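Local coordinates for protein 3-isopropylmalate dehydratase small subunit (Campylobacter jejuni, PDB 3Q3W) that is the small subunit of the enzyme that isomerises 2-isopropylmalate and 3-isopropylmalate to one another by way of 2-isopropylmaleate, at residues I27-F41 against S87-G99. Sequence-based numbering, arbitrary orientation. Where two conformers were deposited one is given.
Sequences IIPKQFLLAVSKQGF and SREHAPWALVDYG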
loop_
_atom_site.group_PDB
_atom_site.type_symbol
_atom_site.label_atom_id
_atom_site.label_comp_id
_atom_site.label_asym_id
_atom_site.label_seq_id
_atom_site.Cartn_x
_atom_site.Cartn_y
_atom_site.Cartn_z
ATOM N N ILE A 27 -0.442 7.927 -7.429
ATOM C CA ILE A 27 0.541 7.490 -6.427
ATOM C C ILE A 27 1.683 8.526 -6.304
ATOM O O ILE A 27 2.028 8.941 -5.220
ATOM C CB ILE A 27 1.092 6.060 -6.710
ATOM C CG1 ILE A 27 -0.043 5.026 -6.624
ATOM C CG2 ILE A 27 2.151 5.645 -5.643
ATOM C CD1 ILE A 27 0.281 3.657 -7.237
ATOM N N ILE A 28 2.235 8.959 -7.438
ATOM C CA ILE A 28 3.303 9.946 -7.419
ATOM C C ILE A 28 3.397 10.582 -8.784
ATOM O O ILE A 28 3.686 9.895 -9.777
ATOM C CB ILE A 28 4.706 9.335 -6.983
ATOM C CG1 ILE A 28 5.795 10.419 -6.999
ATOM C CG2 ILE A 28 5.050 8.056 -7.780
ATOM C CD1 ILE A 28 7.039 10.114 -6.128
ATOM N N PRO A 29 3.150 11.886 -8.828
ATOM C CA PRO A 29 3.101 12.600 -10.071
ATOM C C PRO A 29 4.494 12.746 -10.727
ATOM O O PRO A 29 5.523 12.578 -10.067
ATOM C CB PRO A 29 2.545 13.962 -9.653
ATOM C CG PRO A 29 1.884 13.744 -8.405
ATOM C CD PRO A 29 2.616 12.694 -7.718
ATOM N N LYS A 30 4.475 13.071 -12.007
ATOM C CA LYS A 30 5.650 13.046 -12.871
ATOM C C LYS A 30 6.710 14.074 -12.495
ATOM O O LYS A 30 7.873 13.844 -12.755
ATOM C CB LYS A 30 5.270 13.275 -14.332
ATOM C CG LYS A 30 4.401 12.198 -14.966
ATOM C CD LYS A 30 3.929 12.712 -16.338
ATOM C CE LYS A 30 3.305 11.629 -17.238
ATOM N NZ LYS A 30 4.166 10.429 -17.382
ATOM N N GLN A 31 6.311 15.205 -11.925
ATOM C CA GLN A 31 7.264 16.232 -11.469
ATOM C C GLN A 31 8.262 15.814 -10.338
ATOM O O GLN A 31 9.281 16.467 -10.129
ATOM C CB GLN A 31 6.536 17.538 -11.065
ATOM C CG GLN A 31 5.615 17.483 -9.874
ATOM C CD GLN A 31 4.160 17.206 -10.229
ATOM O OE1 GLN A 31 3.893 16.486 -11.171
ATOM N NE2 GLN A 31 3.219 17.748 -9.452
ATOM N N PHE A 32 8.005 14.691 -9.693
ATOM C CA PHE A 32 8.864 14.205 -8.590
ATOM C C PHE A 32 9.714 12.991 -8.925
ATOM O O PHE A 32 10.269 12.360 -8.023
ATOM C CB PHE A 32 7.971 13.820 -7.416
ATOM C CG PHE A 32 7.103 14.958 -6.935
ATOM C CD1 PHE A 32 7.660 16.114 -6.461
ATOM C CD2 PHE A 32 5.734 14.882 -7.013
ATOM C CE1 PHE A 32 6.836 17.189 -6.024
ATOM C CE2 PHE A 32 4.927 15.941 -6.588
ATOM C CZ PHE A 32 5.466 17.076 -6.113
ATOM N N LEU A 33 9.752 12.575 -10.173
ATOM C CA LEU A 33 10.373 11.294 -10.520
ATOM C C LEU A 33 11.870 11.421 -10.760
ATOM O O LEU A 33 12.438 11.021 -11.791
ATOM C CB LEU A 33 9.660 10.652 -11.701
ATOM C CG LEU A 33 8.151 10.512 -11.631
ATOM C CD1 LEU A 33 7.707 9.810 -12.925
ATOM C CD2 LEU A 33 7.760 9.717 -10.347
ATOM N N LEU A 34 12.503 12.001 -9.760
ATOM C CA LEU A 34 13.918 12.248 -9.778
ATOM C C LEU A 34 14.659 10.909 -9.799
ATOM O O LEU A 34 14.258 9.935 -9.132
ATOM C CB LEU A 34 14.303 13.116 -8.590
ATOM C CG LEU A 34 13.899 14.594 -8.685
ATOM C CD1 LEU A 34 14.111 15.254 -7.371
ATOM C CD2 LEU A 34 14.717 15.297 -9.719
ATOM N N ALA A 35 15.680 10.864 -10.653
ATOM C CA ALA A 35 16.396 9.632 -10.928
ATOM C C ALA A 35 17.217 9.256 -9.715
ATOM O O ALA A 35 17.440 8.067 -9.442
ATOM C CB ALA A 35 17.292 9.801 -12.162
ATOM N N VAL A 36 17.692 10.294 -9.022
ATOM C CA VAL A 36 18.492 10.193 -7.800
ATOM C C VAL A 36 17.937 11.233 -6.846
ATOM O O VAL A 36 17.850 12.425 -7.198
ATOM C CB VAL A 36 20.072 10.496 -7.992
ATOM C CG1 VAL A 36 20.784 9.428 -8.861
ATOM C CG2 VAL A 36 20.361 11.937 -8.521
ATOM N N SER A 37 17.550 10.787 -5.655
ATOM C CA SER A 37 17.276 11.707 -4.557
ATOM C C SER A 37 17.950 11.210 -3.270
ATOM O O SER A 37 18.430 10.067 -3.183
ATOM C CB SER A 37 15.788 11.872 -4.338
ATOM O OG SER A 37 15.527 12.294 -3.014
ATOM N N LYS A 38 18.002 12.113 -2.296
ATOM C CA LYS A 38 18.598 11.855 -0.978
ATOM C C LYS A 38 17.531 11.676 0.121
ATOM O O LYS A 38 17.792 11.095 1.190
ATOM C CB LYS A 38 19.577 12.993 -0.622
ATOM C CG LYS A 38 20.939 12.886 -1.337
ATOM C CD LYS A 38 20.939 13.559 -2.726
ATOM C CE LYS A 38 22.246 13.310 -3.490
ATOM N NZ LYS A 38 23.477 13.374 -2.620
ATOM N N GLN A 39 16.301 12.068 -0.184
ATOM C CA GLN A 39 15.283 12.319 0.850
ATOM C C GLN A 39 14.098 11.337 0.751
ATOM O O GLN A 39 13.224 11.315 1.603
ATOM C CB GLN A 39 14.840 13.782 0.731
ATOM C CG GLN A 39 15.155 14.372 -0.688
ATOM C CD GLN A 39 15.024 15.883 -0.813
ATOM O OE1 GLN A 39 15.896 16.546 -1.410
ATOM N NE2 GLN A 39 13.924 16.433 -0.288
ATOM N N GLY A 40 14.067 10.512 -0.279
ATOM C CA GLY A 40 12.916 9.645 -0.492
ATOM C C GLY A 40 11.711 10.401 -1.056
ATOM O O GLY A 40 11.755 11.594 -1.350
ATOM N N PHE A 41 10.624 9.680 -1.212
ATOM C CA PHE A 41 9.534 10.171 -1.993
ATOM C C PHE A 41 8.246 10.175 -1.190
ATOM O O PHE A 41 7.184 10.408 -1.731
ATOM C CB PHE A 41 9.408 9.333 -3.265
ATOM C CG PHE A 41 10.671 9.371 -4.134
ATOM C CD1 PHE A 41 10.860 10.388 -5.026
ATOM C CD2 PHE A 41 11.677 8.431 -3.978
ATOM C CE1 PHE A 41 12.035 10.477 -5.800
ATOM C CE2 PHE A 41 12.850 8.527 -4.755
ATOM C CZ PHE A 41 13.008 9.553 -5.646
ATOM N N SER A 87 5.343 1.016 -16.212
ATOM C CA SER A 87 6.380 0.923 -15.188
ATOM C C SER A 87 6.632 2.309 -14.598
ATOM O O SER A 87 6.780 3.277 -15.333
ATOM C CB SER A 87 7.665 0.342 -15.764
ATOM O OG SER A 87 8.527 -0.082 -14.708
ATOM N N ARG A 88 6.595 2.395 -13.274
ATOM C CA ARG A 88 7.002 3.583 -12.538
ATOM C C ARG A 88 7.568 3.059 -11.243
ATOM O O ARG A 88 6.836 2.805 -10.273
ATOM C CB ARG A 88 5.817 4.523 -12.274
ATOM C CG ARG A 88 6.273 5.865 -11.777
ATOM C CD ARG A 88 5.236 6.900 -11.811
ATOM N NE ARG A 88 4.879 7.329 -13.168
ATOM C CZ ARG A 88 4.001 8.289 -13.415
ATOM N NH1 ARG A 88 3.391 8.944 -12.387
ATOM N NH2 ARG A 88 3.718 8.603 -14.678
ATOM N N GLU A 89 8.873 2.870 -11.215
ATOM C CA GLU A 89 9.536 2.367 -10.014
ATOM C C GLU A 89 9.290 3.261 -8.802
ATOM O O GLU A 89 9.166 2.775 -7.694
ATOM C CB GLU A 89 11.035 2.181 -10.242
ATOM C CG GLU A 89 11.814 3.488 -10.455
ATOM C CD GLU A 89 13.010 3.326 -11.414
ATOM O OE1 GLU A 89 13.274 4.267 -12.176
ATOM O OE2 GLU A 89 13.657 2.254 -11.407
ATOM N N HIS A 90 9.177 4.565 -9.030
ATOM C CA HIS A 90 8.883 5.523 -7.967
ATOM C C HIS A 90 7.545 5.290 -7.217
ATOM O O HIS A 90 7.422 5.742 -6.074
ATOM C CB HIS A 90 8.863 6.944 -8.514
ATOM C CG HIS A 90 10.204 7.451 -8.938
ATOM N ND1 HIS A 90 10.774 7.098 -10.136
ATOM C CD2 HIS A 90 11.059 8.322 -8.357
ATOM C CE1 HIS A 90 11.939 7.703 -10.261
ATOM N NE2 HIS A 90 12.121 8.474 -9.211
ATOM N N ALA A 91 6.565 4.640 -7.847
ATOM C CA ALA A 91 5.284 4.431 -7.197
ATOM C C ALA A 91 5.472 3.524 -5.991
ATOM O O ALA A 91 5.195 3.933 -4.875
ATOM C CB ALA A 91 4.203 3.889 -8.204
ATOM N N PRO A 92 6.030 2.310 -6.176
ATOM C CA PRO A 92 6.407 1.562 -4.938
ATOM C C PRO A 92 7.343 2.306 -3.975
ATOM O O PRO A 92 7.151 2.264 -2.767
ATOM C CB PRO A 92 7.093 0.294 -5.465
ATOM C CG PRO A 92 6.577 0.138 -6.815
ATOM C CD PRO A 92 6.318 1.528 -7.372
ATOM N N TRP A 93 8.328 3.006 -4.479
ATOM C CA TRP A 93 9.191 3.799 -3.606
ATOM C C TRP A 93 8.444 4.832 -2.724
ATOM O O TRP A 93 8.742 4.966 -1.544
ATOM C CB TRP A 93 10.199 4.538 -4.427
ATOM C CG TRP A 93 11.131 3.673 -5.233
ATOM C CD1 TRP A 93 11.225 2.304 -5.230
ATOM C CD2 TRP A 93 12.128 4.141 -6.136
ATOM N NE1 TRP A 93 12.244 1.901 -6.091
ATOM C CE2 TRP A 93 12.808 3.011 -6.644
ATOM C CE3 TRP A 93 12.532 5.428 -6.561
ATOM C CZ2 TRP A 93 13.837 3.118 -7.596
ATOM C CZ3 TRP A 93 13.572 5.525 -7.503
ATOM C CH2 TRP A 93 14.211 4.377 -7.985
ATOM N N ALA A 94 7.533 5.588 -3.321
ATOM C CA ALA A 94 6.798 6.582 -2.548
ATOM C C ALA A 94 5.965 5.908 -1.462
ATOM O O ALA A 94 5.892 6.357 -0.323
ATOM C CB ALA A 94 5.929 7.410 -3.482
ATOM N N LEU A 95 5.340 4.798 -1.812
ATOM C CA LEU A 95 4.549 4.043 -0.840
ATOM C C LEU A 95 5.413 3.533 0.307
ATOM O O LEU A 95 5.056 3.733 1.484
ATOM C CB LEU A 95 3.810 2.871 -1.553
ATOM C CG LEU A 95 2.641 3.302 -2.428
ATOM C CD1 LEU A 95 2.360 2.372 -3.624
ATOM C CD2 LEU A 95 1.379 3.503 -1.556
ATOM N N VAL A 96 6.543 2.863 0.001
ATOM C CA VAL A 96 7.431 2.343 1.055
ATOM C C VAL A 96 8.065 3.458 1.899
ATOM O O VAL A 96 8.112 3.369 3.104
ATOM C CB VAL A 96 8.523 1.408 0.480
ATOM C CG1 VAL A 96 9.590 1.076 1.519
ATOM C CG2 VAL A 96 7.858 0.087 -0.093
ATOM N N ASP A 97 8.523 4.521 1.246
ATOM C CA ASP A 97 9.133 5.644 1.943
ATOM C C ASP A 97 8.099 6.304 2.887
ATOM O O ASP A 97 8.473 6.809 3.959
ATOM C CB ASP A 97 9.640 6.700 0.961
ATOM C CG ASP A 97 10.899 6.233 0.141
ATOM O OD1 ASP A 97 11.431 5.136 0.396
ATOM O OD2 ASP A 97 11.369 6.984 -0.751
ATOM N N TYR A 98 6.820 6.304 2.512
ATOM C CA TYR A 98 5.785 6.878 3.397
ATOM C C TYR A 98 5.628 6.022 4.621
ATOM O O TYR A 98 5.221 6.455 5.688
ATOM C CB TYR A 98 4.441 6.940 2.670
ATOM C CG TYR A 98 3.342 7.561 3.470
ATOM C CD1 TYR A 98 3.247 8.947 3.606
ATOM C CD2 TYR A 98 2.381 6.764 4.092
ATOM C CE1 TYR A 98 2.204 9.524 4.330
ATOM C CE2 TYR A 98 1.345 7.327 4.783
ATOM C CZ TYR A 98 1.246 8.690 4.929
ATOM O OH TYR A 98 0.179 9.258 5.658
ATOM N N GLY A 99 5.940 4.759 4.443
ATOM C CA GLY A 99 5.742 3.777 5.507
ATOM C C GLY A 99 4.758 2.662 5.207
ATOM O O GLY A 99 4.483 1.834 6.086
#
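His90 and Phe41 both place CG opposite the carbonyl carbon (chi1 -69° and -60°), and their rings meet between helix 90-98 and the loop within 27-41. The imidazole turns its CD2 edge to one face of the phenyl ring. This T-shaped pair has ring centroids 4.8 Å apart. His90 NE2 gives a nearly straight hydrogen bond to Leu34 O at 2.6 Å. The acceptor lies in the imidazole plane, whereas the nitrogen sits above the carbonyl plane of Leu34. Leu33 CA makes a CH-pi contact over one imidazole face, and Trp93 CZ3 lies over the opposite face. The in-plane bond and the two covered faces probably hold the ring in one rotation. Phe41 CE2 also touches Trp93 CE3 at 3.6 Å, completing an aromatic cluster.

Asp97 OD2 accepts from Phe41 N at 2.8 Å through its anti lone pair. At the other end, Arg88 NH1 makes a weak hydrogen bond to Ile28 O, 2.8 Å away, and a salt bridge to Asp25. The carboxylate of Asp25 probably eases the closeness of Lys30 to the guanidinium. Ile27 CG2 packs on Ala91 CB at 3.7 Å, and Ile28 CD1 rests on Ala94 CB.

Within the aconitase C-terminal domain family region, the end of helix 24-27 and the loop after it are thus fastened along helix 90-98. Elsewhere on that helix, Pro92 and Leu95 pack against Phe112 of helix 110-118, which precedes strand 122-125, an outermost strand of the sheet within this chain.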